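PDB 6RY0: mannan endo-1,6-alpha-mannosidase from Chaetomium thermophilum, which probably hydrolyses alpha-1,6-mannosidic linkages and is thought to help transfer GPI-anchored glycoproteins into the fungal cell wall. Local coordinates for residues K29-E34 / V348-A353; R286-L291 / K342-P347; P169-G174 / G178-Q183; G370-W373 / F378-P381. All blocks are in the same frame, centred on the assembly; numbering follows the deposited sequence.

Contact 1: K29-E34 / V348-A353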
loop_
_atom_site.group_PDB
_atom_site.type_symbol
_atom_site.label_atom_id
_atom_site.label_comp_id
_atom_site.label_asym_id
_atom_site.label_seq_id
_atom_site.Cartn_x
_atom_site.Cartn_y
_atom_site.Cartn_z
ATOM N N LYS A 29 4.534 -22.565 -11.650
ATOM C CA LYS A 29 5.726 -23.114 -11.030
ATOM C C LYS A 29 6.543 -21.983 -10.432
ATOM O O LYS A 29 6.694 -20.920 -11.042
ATOM C CB LYS A 29 6.568 -23.847 -12.072
ATOM C CG LYS A 29 6.002 -25.194 -12.480
ATOM C CD LYS A 29 6.814 -25.795 -13.622
ATOM C CE LYS A 29 6.588 -27.273 -13.782
ATOM N NZ LYS A 29 5.169 -27.659 -13.886
ATOM N N ILE A 30 7.111 -22.224 -9.255
ATOM C CA ILE A 30 7.863 -21.180 -8.568
ATOM C C ILE A 30 9.126 -21.744 -7.902
ATOM O O ILE A 30 9.552 -21.255 -6.848
ATOM C CB ILE A 30 7.010 -20.411 -7.525
ATOM C CG1 ILE A 30 6.336 -21.349 -6.539
ATOM C CG2 ILE A 30 5.979 -19.504 -8.246
ATOM C CD1 ILE A 30 5.819 -20.664 -5.293
ATOM N N ASP A 31 9.753 -22.763 -8.491
ATOM C CA ASP A 31 10.898 -23.425 -7.845
ATOM C C ASP A 31 12.243 -23.031 -8.404
ATOM O O ASP A 31 13.268 -23.584 -8.013
ATOM C CB ASP A 31 10.731 -24.938 -7.941
ATOM C CG ASP A 31 9.606 -25.415 -7.109
ATOM O OD1 ASP A 31 9.441 -24.852 -5.999
ATOM O OD2 ASP A 31 8.868 -26.311 -7.561
ATOM N N THR A 32 12.323 -22.146 -9.348
ATOM C CA THR A 32 13.599 -21.568 -9.706
ATOM C C THR A 32 13.327 -20.112 -10.010
ATOM O O THR A 32 12.164 -19.722 -10.185
ATOM C CB THR A 32 14.175 -22.217 -10.979
ATOM O OG1 THR A 32 13.332 -21.854 -12.082
ATOM C CG2 THR A 32 14.259 -23.735 -10.857
ATOM N N LYS A 33 14.401 -19.336 -10.140
ATOM C CA LYS A 33 14.281 -17.947 -10.503
ATOM C C LYS A 33 13.560 -17.825 -11.810
ATOM O O LYS A 33 12.645 -17.021 -11.943
ATOM C CB LYS A 33 15.655 -17.269 -10.570
ATOM C CG LYS A 33 15.608 -15.779 -10.907
ATOM C CD LYS A 33 16.991 -15.225 -11.169
ATOM C CE LYS A 33 16.999 -13.710 -11.184
ATOM N NZ LYS A 33 18.310 -13.184 -11.574
ATOM N N GLU A 34 13.930 -18.625 -12.790
ATOM C CA GLU A 34 13.313 -18.616 -14.098
ATOM C C GLU A 34 11.810 -18.933 -14.040
ATOM O O GLU A 34 10.980 -18.341 -14.713
ATOM C CB GLU A 34 14.053 -19.656 -14.951
ATOM C CG GLU A 34 15.535 -19.306 -15.251
ATOM C CD GLU A 34 16.494 -19.316 -14.034
ATOM O OE1 GLU A 34 16.358 -20.176 -13.121
ATOM O OE2 GLU A 34 17.407 -18.445 -14.011
ATOM N N VAL A 348 8.375 -17.482 5.523
ATOM C CA VAL A 348 6.943 -17.412 5.684
ATOM C C VAL A 348 6.280 -16.810 4.425
ATOM O O VAL A 348 5.227 -17.256 3.972
ATOM C CB VAL A 348 6.673 -16.598 6.972
ATOM C CG1 VAL A 348 5.220 -16.452 7.214
ATOM C CG2 VAL A 348 7.402 -17.239 8.186
ATOM N N LEU A 349 6.914 -15.798 3.829
ATOM C CA LEU A 349 6.405 -15.314 2.553
ATOM C C LEU A 349 6.457 -16.429 1.509
ATOM O O LEU A 349 5.576 -16.508 0.643
ATOM C CB LEU A 349 7.128 -14.070 2.073
ATOM C CG LEU A 349 7.018 -12.851 2.989
ATOM C CD1 LEU A 349 7.686 -11.663 2.330
ATOM C CD2 LEU A 349 5.572 -12.548 3.381
ATOM N N ARG A 350 7.479 -17.263 1.558
ATOM C CA ARG A 350 7.547 -18.358 0.601
ATOM C C ARG A 350 6.383 -19.332 0.772
ATOM O O ARG A 350 5.751 -19.710 -0.228
ATOM C CB ARG A 350 8.889 -19.082 0.735
ATOM C CG ARG A 350 8.992 -20.382 0.000
ATOM C CD ARG A 350 9.084 -20.147 -1.472
ATOM N NE ARG A 350 8.861 -21.410 -2.179
ATOM C CZ ARG A 350 9.095 -21.574 -3.462
ATOM N NH1 ARG A 350 9.647 -20.573 -4.159
ATOM N NH2 ARG A 350 8.773 -22.724 -4.029
ATOM N N THR A 351 6.099 -19.793 1.991
ATOM C CA THR A 351 4.986 -20.703 2.153
ATOM C C THR A 351 3.654 -20.035 1.792
ATOM O O THR A 351 2.739 -20.673 1.269
ATOM C CB THR A 351 4.925 -21.332 3.556
ATOM O OG1 THR A 351 5.048 -20.307 4.548
ATOM C CG2 THR A 351 6.074 -22.312 3.733
ATOM N N SER A 352 3.531 -18.736 2.054
ATOM C CA SER A 352 2.300 -18.030 1.745
ATOM C C SER A 352 2.135 -17.932 0.225
ATOM O O SER A 352 1.029 -18.159 -0.293
ATOM C CB SER A 352 2.315 -16.671 2.443
ATOM O OG SER A 352 1.118 -15.972 2.276
ATOM N N ALA A 353 3.201 -17.596 -0.506
ATOM C CA ALA A 353 3.150 -17.533 -1.949
ATOM C C ALA A 353 2.918 -18.926 -2.574
ATOM O O ALA A 353 2.249 -19.014 -3.592
ATOM C CB ALA A 353 4.419 -16.938 -2.517
#
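I30 and A353 mark the closest backbone approach between the N-terminal loop 29-34, which enters helix 33-48, and the helical residues 348-353, with their CA atoms 8.9 Å apart, so the long side chain of R350 has to bridge the gap. T32 is the N-cap of helix 33-48, while 348-353 is the middle of helix 342-358. R350 does most of the bridging. Its CG stands anti to the backbone N (chi1 169°) and the chain bends at chi2, which carries the guanidinium across to the loop. There NH1 donates to the backbone O of I30 at 2.8 Å, nearly straight on hydrogen (157°), with that oxygen lying in the guanidinium plane. NH2 adds a weak second bond to the same oxygen and reaches OD1 of D31 at 3.0 Å. This last pair is a salt bridge, although its hydrogen bond is bent and weak; the carboxylate and guanidinium planes are turned 29° from each other. I30 adds apolar cover: its CD1 sits over one guanidinium face, offset toward the rim, 3.8 Å from NH2 of R350, and approaches the carbonyl O of A353 at 4.3 Å. I30 and A353 both also touch L402. On the helix side, E354 pairs with NE of R350. The guanidinium therefore has two carboxylate partners, D31 and E354, which probably favour its positive charge, while one good and one weak N-H bond converge on the O of I30. That combination ties the chain's N-terminal lead-in to a helix more than 300 residues later.

Contact 2: R286-L291 / K342-P347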
loop_
_atom_site.group_PDB
_atom_site.type_symbol
_atom_site.label_atom_id
_atom_site.label_comp_id
_atom_site.label_asym_id
_atom_site.label_seq_id
_atom_site.Cartn_x
_atom_site.Cartn_y
_atom_site.Cartn_z
ATOM N N ARG A 286 10.564 -1.677 17.863
ATOM C CA ARG A 286 9.235 -1.531 17.273
ATOM C C ARG A 286 9.076 -2.444 16.053
ATOM O O ARG A 286 8.039 -3.082 15.896
ATOM C CB ARG A 286 8.965 -0.060 16.929
ATOM C CG ARG A 286 8.804 0.803 18.161
ATOM C CD ARG A 286 8.972 2.274 17.884
ATOM N NE ARG A 286 9.001 2.991 19.144
ATOM C CZ ARG A 286 8.883 4.290 19.267
ATOM N NH1 ARG A 286 8.726 5.057 18.196
ATOM N NH2 ARG A 286 8.939 4.820 20.490
ATOM N N VAL A 287 10.104 -2.520 15.192
ATOM C CA VAL A 287 10.095 -3.480 14.098
ATOM C C VAL A 287 9.873 -4.878 14.635
ATOM O O VAL A 287 9.015 -5.626 14.147
ATOM C CB VAL A 287 11.424 -3.396 13.313
ATOM C CG1 VAL A 287 11.641 -4.617 12.411
ATOM C CG2 VAL A 287 11.493 -2.111 12.488
ATOM N N ASP A 288 10.652 -5.256 15.639
ATOM C CA ASP A 288 10.602 -6.632 16.128
ATOM C C ASP A 288 9.243 -6.944 16.751
ATOM O O ASP A 288 8.702 -8.027 16.538
ATOM C CB ASP A 288 11.725 -6.849 17.137
ATOM C CG ASP A 288 13.105 -6.813 16.500
ATOM O OD1 ASP A 288 13.203 -6.932 15.263
ATOM O OD2 ASP A 288 14.082 -6.714 17.276
ATOM N N ASN A 289 8.690 -6.011 17.518
ATOM C CA ASN A 289 7.387 -6.211 18.142
ATOM C C ASN A 289 6.264 -6.270 17.120
ATOM O O ASN A 289 5.396 -7.141 17.213
ATOM C CB ASN A 289 7.122 -5.124 19.177
ATOM C CG ASN A 289 7.849 -5.366 20.488
ATOM O OD1 ASN A 289 8.039 -6.496 20.894
ATOM N ND2 ASN A 289 8.220 -4.306 21.160
ATOM N N LEU A 290 6.268 -5.353 16.151
ATOM C CA LEU A 290 5.256 -5.392 15.121
ATOM C C LEU A 290 5.350 -6.699 14.335
ATOM O O LEU A 290 4.325 -7.309 14.013
ATOM C CB LEU A 290 5.397 -4.208 14.168
ATOM C CG LEU A 290 4.939 -2.876 14.767
ATOM C CD1 LEU A 290 5.500 -1.710 13.971
ATOM C CD2 LEU A 290 3.410 -2.776 14.865
ATOM N N LEU A 291 6.555 -7.125 14.004
ATOM C CA LEU A 291 6.757 -8.359 13.246
ATOM C C LEU A 291 6.272 -9.573 14.028
ATOM O O LEU A 291 5.599 -10.455 13.486
ATOM C CB LEU A 291 8.219 -8.488 12.878
ATOM C CG LEU A 291 8.606 -9.736 12.077
ATOM C CD1 LEU A 291 7.737 -9.937 10.830
ATOM C CD2 LEU A 291 10.079 -9.692 11.724
ATOM N N LYS A 342 15.369 -10.883 8.041
ATOM C CA LYS A 342 15.240 -11.669 6.827
ATOM C C LYS A 342 14.785 -13.102 7.092
ATOM O O LYS A 342 13.882 -13.618 6.424
ATOM C CB LYS A 342 16.548 -11.603 6.042
ATOM C CG LYS A 342 16.532 -12.335 4.751
ATOM C CD LYS A 342 17.899 -12.295 4.052
ATOM C CE LYS A 342 18.136 -13.516 3.140
ATOM N NZ LYS A 342 18.239 -14.793 3.938
ATOM N N ASP A 343 15.409 -13.774 8.050
ATOM C CA ASP A 343 15.095 -15.178 8.269
ATOM C C ASP A 343 13.762 -15.397 8.975
ATOM O O ASP A 343 13.223 -16.493 8.921
ATOM C CB ASP A 343 16.215 -15.869 9.049
ATOM C CG ASP A 343 17.524 -15.962 8.262
ATOM O OD1 ASP A 343 17.514 -15.832 7.018
ATOM O OD2 ASP A 343 18.559 -16.202 8.897
ATOM N N ARG A 344 13.201 -14.361 9.597
ATOM C CA ARG A 344 11.865 -14.440 10.150
ATOM C C ARG A 344 10.796 -14.273 9.059
ATOM O O ARG A 344 9.688 -14.758 9.213
ATOM C CB ARG A 344 11.623 -13.379 11.223
ATOM C CG ARG A 344 12.547 -13.510 12.432
ATOM C CD ARG A 344 12.219 -12.455 13.474
ATOM N NE ARG A 344 10.937 -12.729 14.090
ATOM C CZ ARG A 344 10.335 -11.901 14.957
ATOM N NH1 ARG A 344 10.813 -10.692 15.195
ATOM N NH2 ARG A 344 9.229 -12.289 15.570
ATOM N N ILE A 345 11.116 -13.557 7.999
ATOM C CA ILE A 345 10.132 -13.136 7.029
ATOM C C ILE A 345 10.170 -14.003 5.756
ATOM O O ILE A 345 9.128 -14.478 5.309
ATOM C CB ILE A 345 10.305 -11.640 6.662
ATOM C CG1 ILE A 345 9.912 -10.784 7.886
ATOM C CG2 ILE A 345 9.481 -11.286 5.416
ATOM C CD1 ILE A 345 10.159 -9.291 7.678
ATOM N N LEU A 346 11.329 -14.152 5.118
ATOM C CA LEU A 346 11.339 -14.775 3.794
ATOM C C LEU A 346 10.762 -16.182 3.772
ATOM O O LEU A 346 10.024 -16.501 2.849
ATOM C CB LEU A 346 12.712 -14.719 3.134
ATOM C CG LEU A 346 13.219 -13.307 2.839
ATOM C CD1 LEU A 346 14.522 -13.382 2.061
ATOM C CD2 LEU A 346 12.237 -12.447 2.077
ATOM N N PRO A 347 11.050 -17.048 4.762
ATOM C CA PRO A 347 10.476 -18.408 4.685
ATOM C C PRO A 347 8.964 -18.419 4.770
ATOM O O PRO A 347 8.308 -19.286 4.174
ATOM C CB PRO A 347 11.131 -19.125 5.871
ATOM C CG PRO A 347 12.396 -18.372 6.092
ATOM C CD PRO A 347 12.047 -16.936 5.833
HETATM O O HOH W 1 13.049 -9.401 14.124
#
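L291 and R344 have the nearest CA atoms, 8.5 Å apart, where the short helical segments 286-291 and 342-347 run 32° from parallel with axes 12.0 Å apart at closest approach. At that spacing, long side chains do the meeting. R344 bends at chi3 (69°) and lays its guanidinium against L291: CG of L291 stands over the centre of one face, 3.9 Å from NH1 of R344, and CD2 of L291 follows the arginine chain from CB to CZ. The other leucine methyl turns inward, CD1 of L291 meeting CG1 of I345 at 3.8 Å. Here two helices of the mainly helical (alpha/alpha)6 barrel of family 76, 281-298 and 342-358, come together beside helix 323-337, whose M331 touches L291 and whose V334 touches I345. On the polar side of the contact, the carboxylate of D288 and the guanidinium of R344 stay too far apart for a salt bridge, with OD1 of D288 4.5 Å from NH1 of R344. A water fills the step, donating to OD1 of D288 at 2.7 Å and accepting from NH1 of R344 at 2.8 Å, in the plane of the guanidinium. OD1 of D288 also bonds H340, its OD2 pairs with K284, and NH2 of R344 goes to T292.

Contact 3: P169-G174 / G178-Q183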
loop_
_atom_site.group_PDB
_atom_site.type_symbol
_atom_site.label_atom_id
_atom_site.label_comp_id
_atom_site.label_asym_id
_atom_site.label_seq_id
_atom_site.Cartn_x
_atom_site.Cartn_y
_atom_site.Cartn_z
ATOM N N PRO A 169 -1.732 22.086 8.759
ATOM C CA PRO A 169 -2.264 22.201 10.116
ATOM C C PRO A 169 -3.745 21.876 10.283
ATOM O O PRO A 169 -4.127 21.368 11.347
ATOM C CB PRO A 169 -1.927 23.645 10.498
ATOM C CG PRO A 169 -1.430 24.304 9.296
ATOM C CD PRO A 169 -1.001 23.292 8.345
ATOM N N GLU A 170 -4.585 22.115 9.276
ATOM C CA GLU A 170 -6.022 21.829 9.447
ATOM C C GLU A 170 -6.321 20.339 9.528
ATOM O O GLU A 170 -7.421 19.944 9.972
ATOM C CB GLU A 170 -6.863 22.469 8.335
ATOM C CG GLU A 170 -6.860 21.776 6.968
ATOM C CD GLU A 170 -5.559 21.866 6.177
ATOM O OE1 GLU A 170 -4.635 22.641 6.538
ATOM O OE2 GLU A 170 -5.480 21.163 5.156
ATOM N N ARG A 171 -5.341 19.516 9.144
ATOM C CA ARG A 171 -5.537 18.079 9.252
ATOM C C ARG A 171 -5.103 17.526 10.616
ATOM O O ARG A 171 -5.230 16.333 10.848
ATOM C CB ARG A 171 -4.838 17.339 8.115
ATOM C CG ARG A 171 -5.388 17.693 6.762
ATOM C CD ARG A 171 -5.058 16.642 5.696
ATOM N NE ARG A 171 -5.436 17.123 4.372
ATOM C CZ ARG A 171 -5.108 16.557 3.220
ATOM N NH1 ARG A 171 -4.544 15.363 3.178
ATOM N NH2 ARG A 171 -5.332 17.222 2.103
ATOM N N HIS A 172 -4.609 18.391 11.508
ATOM C CA HIS A 172 -4.129 17.977 12.832
ATOM C C HIS A 172 -4.745 18.852 13.884
ATOM O O HIS A 172 -4.138 19.817 14.314
ATOM C CB HIS A 172 -2.594 18.069 12.877
ATOM C CG HIS A 172 -1.958 17.183 11.876
ATOM N ND1 HIS A 172 -1.640 15.879 12.152
ATOM C CD2 HIS A 172 -1.705 17.377 10.557
ATOM C CE1 HIS A 172 -1.184 15.309 11.050
ATOM N NE2 HIS A 172 -1.224 16.193 10.064
ATOM N N ASP A 173 -5.918 18.472 14.350
ATOM C CA ASP A 173 -6.601 19.224 15.374
ATOM C C ASP A 173 -6.419 18.567 16.751
ATOM O O ASP A 173 -5.661 17.611 16.895
ATOM C CB ASP A 173 -8.072 19.499 14.970
ATOM C CG ASP A 173 -8.987 18.287 15.026
ATOM O OD1 ASP A 173 -8.725 17.342 15.775
ATOM O OD2 ASP A 173 -10.029 18.321 14.327
ATOM N N GLY A 174 -7.064 19.119 17.775
ATOM C CA GLY A 174 -6.822 18.673 19.130
ATOM C C GLY A 174 -7.669 17.491 19.549
ATOM O O GLY A 174 -7.434 16.947 20.629
ATOM N N GLY A 178 -4.655 14.699 18.670
ATOM C CA GLY A 178 -4.001 14.673 17.378
ATOM C C GLY A 178 -4.441 13.512 16.537
ATOM O O GLY A 178 -5.513 12.963 16.746
ATOM N N GLY A 179 -3.639 13.180 15.535
ATOM C CA GLY A 179 -3.955 12.158 14.551
ATOM C C GLY A 179 -4.748 12.697 13.380
ATOM O O GLY A 179 -5.527 13.645 13.513
ATOM N N LEU A 180 -4.553 12.090 12.227
ATOM C CA LEU A 180 -5.381 12.347 11.068
ATOM C C LEU A 180 -6.735 11.678 11.201
ATOM O O LEU A 180 -6.872 10.552 11.669
ATOM C CB LEU A 180 -4.725 11.788 9.799
ATOM C CG LEU A 180 -3.462 12.465 9.307
ATOM C CD1 LEU A 180 -2.874 11.676 8.156
ATOM C CD2 LEU A 180 -3.750 13.865 8.868
ATOM N N ARG A 181 -7.737 12.397 10.705
ATOM C CA ARG A 181 -9.036 11.840 10.387
ATOM C C ARG A 181 -8.953 11.001 9.121
ATOM O O ARG A 181 -8.105 11.216 8.260
ATOM C CB ARG A 181 -10.073 12.957 10.232
ATOM C CG ARG A 181 -10.256 13.777 11.511
ATOM C CD ARG A 181 -10.993 15.066 11.232
ATOM N NE ARG A 181 -11.155 15.891 12.429
ATOM C CZ ARG A 181 -12.240 15.869 13.210
ATOM N NH1 ARG A 181 -13.223 15.012 12.962
ATOM N NH2 ARG A 181 -12.334 16.712 14.230
ATOM N N TRP A 182 -9.876 10.064 8.988
ATOM C CA TRP A 182 -9.950 9.229 7.814
ATOM C C TRP A 182 -10.119 10.061 6.554
ATOM O O TRP A 182 -9.419 9.851 5.561
ATOM C CB TRP A 182 -11.100 8.252 7.995
ATOM C CG TRP A 182 -11.264 7.267 6.922
ATOM C CD1 TRP A 182 -10.341 6.849 5.994
ATOM C CD2 TRP A 182 -12.423 6.509 6.693
ATOM N NE1 TRP A 182 -10.873 5.843 5.207
ATOM C CE2 TRP A 182 -12.168 5.643 5.606
ATOM C CE3 TRP A 182 -13.681 6.486 7.293
ATOM C CZ2 TRP A 182 -13.124 4.766 5.123
ATOM C CZ3 TRP A 182 -14.616 5.627 6.823
ATOM C CH2 TRP A 182 -14.349 4.783 5.737
ATOM N N GLN A 183 -11.102 10.960 6.574
ATOM C CA GLN A 183 -11.485 11.756 5.422
ATOM C C GLN A 183 -10.847 13.126 5.401
ATOM O O GLN A 183 -10.542 13.704 6.445
ATOM C CB GLN A 183 -12.991 11.891 5.389
ATOM C CG GLN A 183 -13.723 10.547 5.284
ATOM C CD GLN A 183 -13.377 9.821 3.985
ATOM O OE1 GLN A 183 -13.482 10.394 2.909
ATOM N NE2 GLN A 183 -12.835 8.617 4.103
HETATM O O HOH W 2 -8.563 17.245 11.480
HETATM O O HOH W 3 -7.477 15.159 9.762
HETATM O O HOH W 4 -7.036 16.025 13.389
HETATM O O HOH W 5 -1.406 14.802 14.685
#
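D173 and R181 make the direct polar link between 169-174 and 178-183. CG of D173 sits between its backbone N and carbonyl carbon (chi1 72°), turning the carboxylate to R181. NH2 of R181 donates to OD2 of D173 at 2.8 Å, close to straight (163°), using the syn lone pair of that oxygen. NE of R181 reaches the same OD2 at 3.3 Å, from above the carboxylate plane. Both bonds lie in the guanidinium plane, yet the two groups are almost perpendicular (86°), a side-on grip on a single oxygen. OD1 of D173 is taken by T175 and K194. Next come waters: one accepts from N of R181 and donates to O of R171; a second accepts from N of D173 and lies within bonding distance of both O of G179 (2.8 Å) and O of R171; a third, near ND1 in the H172 ring plane, accepts from N of G179. CA of G178 points a hydrogen at O of D173, 3.4 Å away. Furthest out, CD2 of L180 packs 3.6 Å from NE2 of H172, which bonds O of Q166. R171 bonds Q130, and its side chain is about 10 Å from that of D129, a calcium-binding residue in another structure of this protein, without an ion here. With its carboxylate shared among R181, K194 and T175, D173 is probably kept ionised, while much of the peptide-level contact depends on bound water.

Contact 4: G370-W373 / F378-P381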
loop_
_atom_site.group_PDB
_atom_site.type_symbol
_atom_site.label_atom_id
_atom_site.label_comp_id
_atom_site.label_asym_id
_atom_site.label_seq_id
_atom_site.Cartn_x
_atom_site.Cartn_y
_atom_site.Cartn_z
ATOM N N GLY A 370 -7.987 -17.075 -6.986
ATOM C CA GLY A 370 -8.876 -16.657 -5.919
ATOM C C GLY A 370 -8.100 -16.111 -4.731
ATOM O O GLY A 370 -6.911 -15.794 -4.813
ATOM N N PHE A 371 -8.832 -15.974 -3.630
ATOM C CA PHE A 371 -8.393 -15.276 -2.436
ATOM C C PHE A 371 -8.042 -16.190 -1.287
ATOM O O PHE A 371 -7.280 -15.797 -0.388
ATOM C CB PHE A 371 -9.518 -14.370 -1.950
ATOM C CG PHE A 371 -9.160 -13.521 -0.756
ATOM C CD1 PHE A 371 -8.198 -12.525 -0.862
ATOM C CD2 PHE A 371 -9.796 -13.703 0.461
ATOM C CE1 PHE A 371 -7.894 -11.728 0.214
ATOM C CE2 PHE A 371 -9.492 -12.889 1.532
ATOM C CZ PHE A 371 -8.525 -11.919 1.411
ATOM N N TYR A 372 -8.633 -17.378 -1.240
ATOM C CA TYR A 372 -8.649 -18.189 -0.014
ATOM C C TYR A 372 -7.459 -19.128 -0.031
ATOM O O TYR A 372 -7.572 -20.368 -0.144
ATOM C CB TYR A 372 -10.024 -18.900 0.118
ATOM C CG TYR A 372 -11.156 -17.882 0.266
ATOM C CD1 TYR A 372 -11.730 -17.311 -0.849
ATOM C CD2 TYR A 372 -11.603 -17.471 1.507
ATOM C CE1 TYR A 372 -12.717 -16.356 -0.751
ATOM C CE2 TYR A 372 -12.594 -16.512 1.629
ATOM C CZ TYR A 372 -13.144 -15.948 0.498
ATOM O OH TYR A 372 -14.125 -15.005 0.639
ATOM N N TRP A 373 -6.275 -18.529 0.082
ATOM C CA TRP A 373 -5.039 -19.274 -0.096
ATOM C C TRP A 373 -4.873 -20.359 0.969
ATOM O O TRP A 373 -4.528 -21.500 0.663
ATOM C CB TRP A 373 -3.834 -18.334 -0.096
ATOM C CG TRP A 373 -3.880 -17.210 -1.081
ATOM C CD1 TRP A 373 -4.781 -16.993 -2.088
ATOM C CD2 TRP A 373 -2.961 -16.119 -1.122
ATOM N NE1 TRP A 373 -4.475 -15.823 -2.753
ATOM C CE2 TRP A 373 -3.366 -15.262 -2.177
ATOM C CE3 TRP A 373 -1.821 -15.792 -0.391
ATOM C CZ2 TRP A 373 -2.675 -14.102 -2.511
ATOM C CZ3 TRP A 373 -1.132 -14.630 -0.717
ATOM C CH2 TRP A 373 -1.571 -13.804 -1.778
ATOM N N PHE A 378 -9.333 -23.225 -4.970
ATOM C CA PHE A 378 -9.847 -22.106 -5.732
ATOM C C PHE A 378 -11.290 -21.847 -5.362
ATOM O O PHE A 378 -12.113 -22.758 -5.367
ATOM C CB PHE A 378 -9.741 -22.384 -7.234
ATOM C CG PHE A 378 -10.400 -21.320 -8.069
ATOM C CD1 PHE A 378 -9.747 -20.105 -8.298
ATOM C CD2 PHE A 378 -11.674 -21.489 -8.586
ATOM C CE1 PHE A 378 -10.352 -19.105 -9.005
ATOM C CE2 PHE A 378 -12.258 -20.506 -9.321
ATOM C CZ PHE A 378 -11.602 -19.298 -9.528
ATOM N N VAL A 379 -11.597 -20.589 -5.093
ATOM C CA VAL A 379 -12.935 -20.085 -4.856
ATOM C C VAL A 379 -13.145 -18.981 -5.889
ATOM O O VAL A 379 -12.332 -18.075 -6.020
ATOM C CB VAL A 379 -13.068 -19.498 -3.431
ATOM C CG1 VAL A 379 -14.409 -18.880 -3.239
ATOM C CG2 VAL A 379 -12.791 -20.565 -2.372
ATOM N N ASP A 380 -14.257 -19.052 -6.610
ATOM C CA ASP A 380 -14.537 -18.045 -7.610
ATOM C C ASP A 380 -14.688 -16.671 -6.966
ATOM O O ASP A 380 -15.463 -16.511 -6.030
ATOM C CB ASP A 380 -15.836 -18.416 -8.331
ATOM C CG ASP A 380 -16.000 -17.680 -9.617
ATOM O OD1 ASP A 380 -15.982 -16.454 -9.615
ATOM O OD2 ASP A 380 -16.040 -18.318 -10.673
ATOM N N PRO A 381 -13.965 -15.655 -7.474
ATOM C CA PRO A 381 -14.144 -14.293 -6.964
ATOM C C PRO A 381 -15.569 -13.784 -6.967
ATOM O O PRO A 381 -15.865 -12.863 -6.205
ATOM C CB PRO A 381 -13.222 -13.454 -7.860
ATOM C CG PRO A 381 -12.116 -14.426 -8.193
ATOM C CD PRO A 381 -12.798 -15.754 -8.373
HETATM O O HOH W 6 -11.577 -16.231 -4.093
HETATM O O HOH W 7 -9.399 -19.314 -3.427
#
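Y372 centres an inverse gamma turn in the loop between helices 342-358 and 389-401, and the chain comes back past it as 378-381 to close a short loop, with no direct hydrogen bond across. Apolar contact comes from Y372 and V379, whose side chains pass obliquely: CD1 of Y372 lies 3.6 Å from CB of V379, and both valine methyls reach the ring. CG of Y372 lies anti to the carbonyl carbon (chi1 -63°), setting the ring beside V379. The neighbouring F371 packs on the tyrosine, its CD2 over the centre of one ring face. Close backbone approach is made possible by G370, whose CA is 3.7 Å from O of V379 and whose N is 3.7 Å from CE1 of F378. The polar links are water-mediated. One water accepts from N of F371 and donates to O of V379, each at 2.8 Å; another accepts from N of Y372 and, weakly, from N of V379. OH of Y372 bonds D384, next to H385, a ligand of the bound calcium ion; the side chains of H385 and Y372 are about 9 Å apart. NE1 of W373 donates to O of G370 at 3.2 Å, with that oxygen in the indole plane.

How the contacts relate
Contacts 1 and 2 both draw on helix 342-358, using adjoining segments: contact 1 fastens the N-terminal lead-in to it, contact 2 a neighbouring helix. Each turns on an arginine, bonded directly in contact 1 but leucine-covered and water-bridged in contact 2. Contact 4 touches contact 1 where W373 packs on S352. Contact 3 lies on the opposite side of the chain's centre from contacts 1 and 4. Contact 4 has no direct polar bond and contact 3 one salt bridge, so both rely on water for backbone links, where contact 2 uses water between side chains. All four are partly buried; contacts 1 to 3 pair buried apolar residues with more exposed charged ones, while contact 4 is apolar and glycine-based.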